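Local coordinates for HIGH potential IRON sulfur protein (Ectothiorhodospira shaposhnikovii, PDB 1HPI) that carries electrons in the anaerobic electron transport of photosynthetic bacteria by means of a high-potential [4Fe-4S] cluster, at residues L38-D42 with A43-D47. Numbering follows the deposited sequence.
Sequences LLYTD and ASAQD. With SF4 (iron/sulfur cluster), chain B.
Asp42 and Ala45 are the end residues of a type I beta turn in the irregular chain that leads from the [4Fe-4S] pocket of this HiPIP to strand 48-50. Its backbone bond, Ala45 N to Asp42 O, measures 2.9 Å and is nearly straight, with an N-H...O angle of 168°.

The Asp42 side chain adds a second closure. With CG anti to the backbone N (chi1 -171°), which brings the carboxylate alongside Ser44, Asp42 OD1 accepts from Ser44 N at 3.0 Å, an Asx turn that overlaps the beta turn, and also from Ser44 OG at 2.9 Å. Both donors approach from one face of the carboxylate, the amide well above its plane and the hydroxyl on the syn side, closer to the plane. With the carboxylate cut back to the methyl of an alanine, Ser44 N and OG lose their common acceptor, and the serine hydroxyl is likely to be free to turn. A water spans the entry to the turn, donating to Thr41 O and accepting from Ala43 N.

Apolar contact is slight: Asp42 CB and Ala45 CB meet at 3.9 Å, and the Ala45 methyl also lies beside the hydroxyl end of Tyr40.

Tyr40 ties the turn to the cluster pocket. Its CB sits 3.7 Å from cluster sulfur S4, and the buried side chain also touches Cys34, a cluster ligand, and Ala61. The placement of CG anti to the backbone N directs the ring from the cluster toward Ala45. There Tyr40 OH donates a short 2.6 Å bond to Ala45 O; the oxygen lies at the ring edge, in its plane, while the hydroxyl stands 36° out of the Ala45 carbonyl plane.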
ATOM      1  N   LEU A  38       8.511  -2.747   3.261  1.00  5.74           N
ATOM      2  CA  LEU A  38       8.769  -3.725   4.292  1.00  9.26           C
ATOM      3  C   LEU A  38       7.499  -4.344   4.897  1.00 13.20           C
ATOM      4  O   LEU A  38       7.527  -5.501   5.308  1.00 13.06           O
ATOM      5  CB  LEU A  38       9.544  -2.985   5.393  1.00 16.67           C
ATOM      6  CG  LEU A  38       9.903  -3.835   6.601  1.00 28.83           C
ATOM      7  CD1 LEU A  38      10.870  -4.927   6.178  1.00 20.20           C
ATOM      8  CD2 LEU A  38      10.593  -2.954   7.631  1.00 27.69           C
ATOM      9  N   LEU A  39       6.373  -3.604   4.967  1.00  9.27           N
ATOM     10  CA  LEU A  39       5.117  -4.093   5.549  1.00  6.93           C
ATOM     11  C   LEU A  39       4.272  -5.002   4.654  1.00  8.45           C
ATOM     12  O   LEU A  39       3.252  -5.548   5.081  1.00  8.54           O
ATOM     13  CB  LEU A  39       4.290  -2.972   6.215  1.00  8.71           C
ATOM     14  CG  LEU A  39       5.135  -2.036   7.086  1.00 14.39           C
ATOM     15  CD1 LEU A  39       4.261  -0.970   7.734  1.00 28.16           C
ATOM     16  CD2 LEU A  39       5.885  -2.809   8.159  1.00 16.63           C
ATOM     17  N   TYR A  40       4.718  -5.140   3.403  1.00  7.77           N
ATOM     18  CA  TYR A  40       4.073  -5.974   2.390  1.00 10.44           C
ATOM     19  C   TYR A  40       4.739  -7.315   2.596  1.00 13.43           C
ATOM     20  O   TYR A  40       5.859  -7.576   2.155  1.00 14.66           O
ATOM     21  CB  TYR A  40       4.316  -5.412   0.980  1.00  7.20           C
ATOM     22  CG  TYR A  40       3.462  -5.962  -0.140  1.00  5.82           C
ATOM     23  CD1 TYR A  40       2.101  -5.670  -0.277  1.00 10.52           C
ATOM     24  CD2 TYR A  40       4.058  -6.775  -1.105  1.00 16.12           C
ATOM     25  CE1 TYR A  40       1.350  -6.177  -1.339  1.00 13.85           C
ATOM     26  CE2 TYR A  40       3.322  -7.290  -2.174  1.00  9.25           C
ATOM     27  CZ  TYR A  40       1.964  -6.991  -2.295  1.00 15.85           C
ATOM     28  OH  TYR A  40       1.220  -7.484  -3.341  1.00 11.52           O
ATOM     29  N   THR A  41       4.009  -8.133   3.334  1.00 12.15           N
ATOM     30  CA  THR A  41       4.466  -9.441   3.721  1.00 24.11           C
ATOM     31  C   THR A  41       4.884 -10.476   2.717  1.00 24.40           C
ATOM     32  O   THR A  41       5.819 -11.220   2.966  1.00 21.22           O
ATOM     33  CB  THR A  41       3.873  -9.977   5.023  1.00 16.85           C
ATOM     34  OG1 THR A  41       2.518 -10.255   4.781  1.00 19.12           O
ATOM     35  CG2 THR A  41       4.004  -8.923   6.115  1.00 18.72           C
ATOM     36  N   ASP A  42       4.206 -10.542   1.602  1.00 11.90           N
ATOM     37  CA  ASP A  42       4.592 -11.525   0.623  1.00  9.51           C
ATOM     38  C   ASP A  42       5.242 -10.791  -0.516  1.00 17.14           C
ATOM     39  O   ASP A  42       4.541 -10.260  -1.371  1.00 12.49           O
ATOM     40  CB  ASP A  42       3.333 -12.224   0.124  1.00 12.82           C
ATOM     41  CG  ASP A  42       3.660 -13.406  -0.733  1.00 19.42           C
ATOM     42  OD1 ASP A  42       4.919 -13.487  -1.075  1.00 20.94           O
ATOM     43  OD2 ASP A  42       2.818 -14.205  -1.076  1.00 28.54           O
ATOM     44  N   ALA A  43       6.571 -10.781  -0.506  1.00 11.78           N
ATOM     45  CA  ALA A  43       7.312 -10.085  -1.527  1.00 12.57           C
ATOM     46  C   ALA A  43       7.061 -10.604  -2.916  1.00 18.75           C
ATOM     47  O   ALA A  43       7.379  -9.958  -3.910  1.00 18.73           O
ATOM     48  CB  ALA A  43       8.796 -10.021  -1.214  1.00 14.19           C
ATOM     49  N   SER A  44       6.493 -11.785  -2.971  1.00 16.14           N
ATOM     50  CA  SER A  44       6.265 -12.337  -4.271  1.00 22.51           C
ATOM     51  C   SER A  44       4.844 -12.124  -4.758  1.00 25.31           C
ATOM     52  O   SER A  44       4.509 -12.541  -5.858  1.00 20.85           O
ATOM     53  CB  SER A  44       6.737 -13.772  -4.353  1.00 15.41           C
ATOM     54  OG  SER A  44       5.812 -14.583  -3.663  1.00 21.39           O
ATOM     55  N   ALA A  45       3.993 -11.482  -3.963  1.00 18.98           N
ATOM     56  CA  ALA A  45       2.633 -11.260  -4.430  1.00 15.04           C
ATOM     57  C   ALA A  45       2.667 -10.075  -5.381  1.00 13.11           C
ATOM     58  O   ALA A  45       2.710  -8.920  -4.969  1.00 13.17           O
ATOM     59  CB  ALA A  45       1.680 -11.053  -3.262  1.00 12.24           C
ATOM     60  N   GLN A  46       2.669 -10.328  -6.680  1.00 11.53           N
ATOM     61  CA  GLN A  46       2.749  -9.204  -7.595  1.00 10.04           C
ATOM     62  C   GLN A  46       1.514  -8.434  -7.948  1.00  9.92           C
ATOM     63  O   GLN A  46       1.593  -7.461  -8.697  1.00 16.52           O
ATOM     64  CB  GLN A  46       3.497  -9.606  -8.860  1.00 20.50           C
ATOM     65  CG  GLN A  46       4.882 -10.142  -8.486  1.00 32.76           C
ATOM     66  CD  GLN A  46       5.796 -10.098  -9.679  1.00 29.04           C
ATOM     67  OE1 GLN A  46       6.379  -9.048 -10.000  1.00100.00           O
ATOM     68  NE2 GLN A  46       5.910 -11.241 -10.346  1.00 87.81           N
ATOM     69  N   ASP A  47       0.391  -8.875  -7.413  1.00  6.79           N
ATOM     70  CA  ASP A  47      -0.851  -8.212  -7.700  1.00  5.76           C
ATOM     71  C   ASP A  47      -1.526  -7.608  -6.480  1.00  7.47           C
ATOM     72  O   ASP A  47      -1.624  -6.389  -6.366  1.00  8.54           O
ATOM     73  CB  ASP A  47      -1.773  -9.173  -8.461  1.00  8.31           C
ATOM     74  CG  ASP A  47      -1.920 -10.543  -7.846  1.00 25.42           C
ATOM     75  OD1 ASP A  47      -1.126 -10.803  -6.833  1.00 12.66           O
ATOM     76  OD2 ASP A  47      -2.738 -11.336  -8.259  1.00 15.13           O
TER
HETATM   77 FE1  SF4 B  80       1.563  -0.567   0.865  1.00  8.54          FE
HETATM   78 FE2  SF4 B  80       3.573  -0.448   2.721  1.00 10.35          FE
HETATM   79 FE3  SF4 B  80       1.124  -1.494   3.361  1.00  9.58          FE
HETATM   80 FE4  SF4 B  80       1.367   1.178   2.876  1.00  8.32          FE
HETATM   81  S1  SF4 B  80       2.373   0.013   4.519  1.00  8.26           S
HETATM   82  S2  SF4 B  80      -0.250  -0.180   2.098  1.00  8.80           S
HETATM   83  S3  SF4 B  80       2.948   1.186   1.318  1.00  7.13           S
HETATM   84  S4  SF4 B  80       2.571  -2.290   1.818  1.00  8.22           S
HETATM   85  O   HOH W   1       8.040 -12.306   1.128  1.00 38.54           O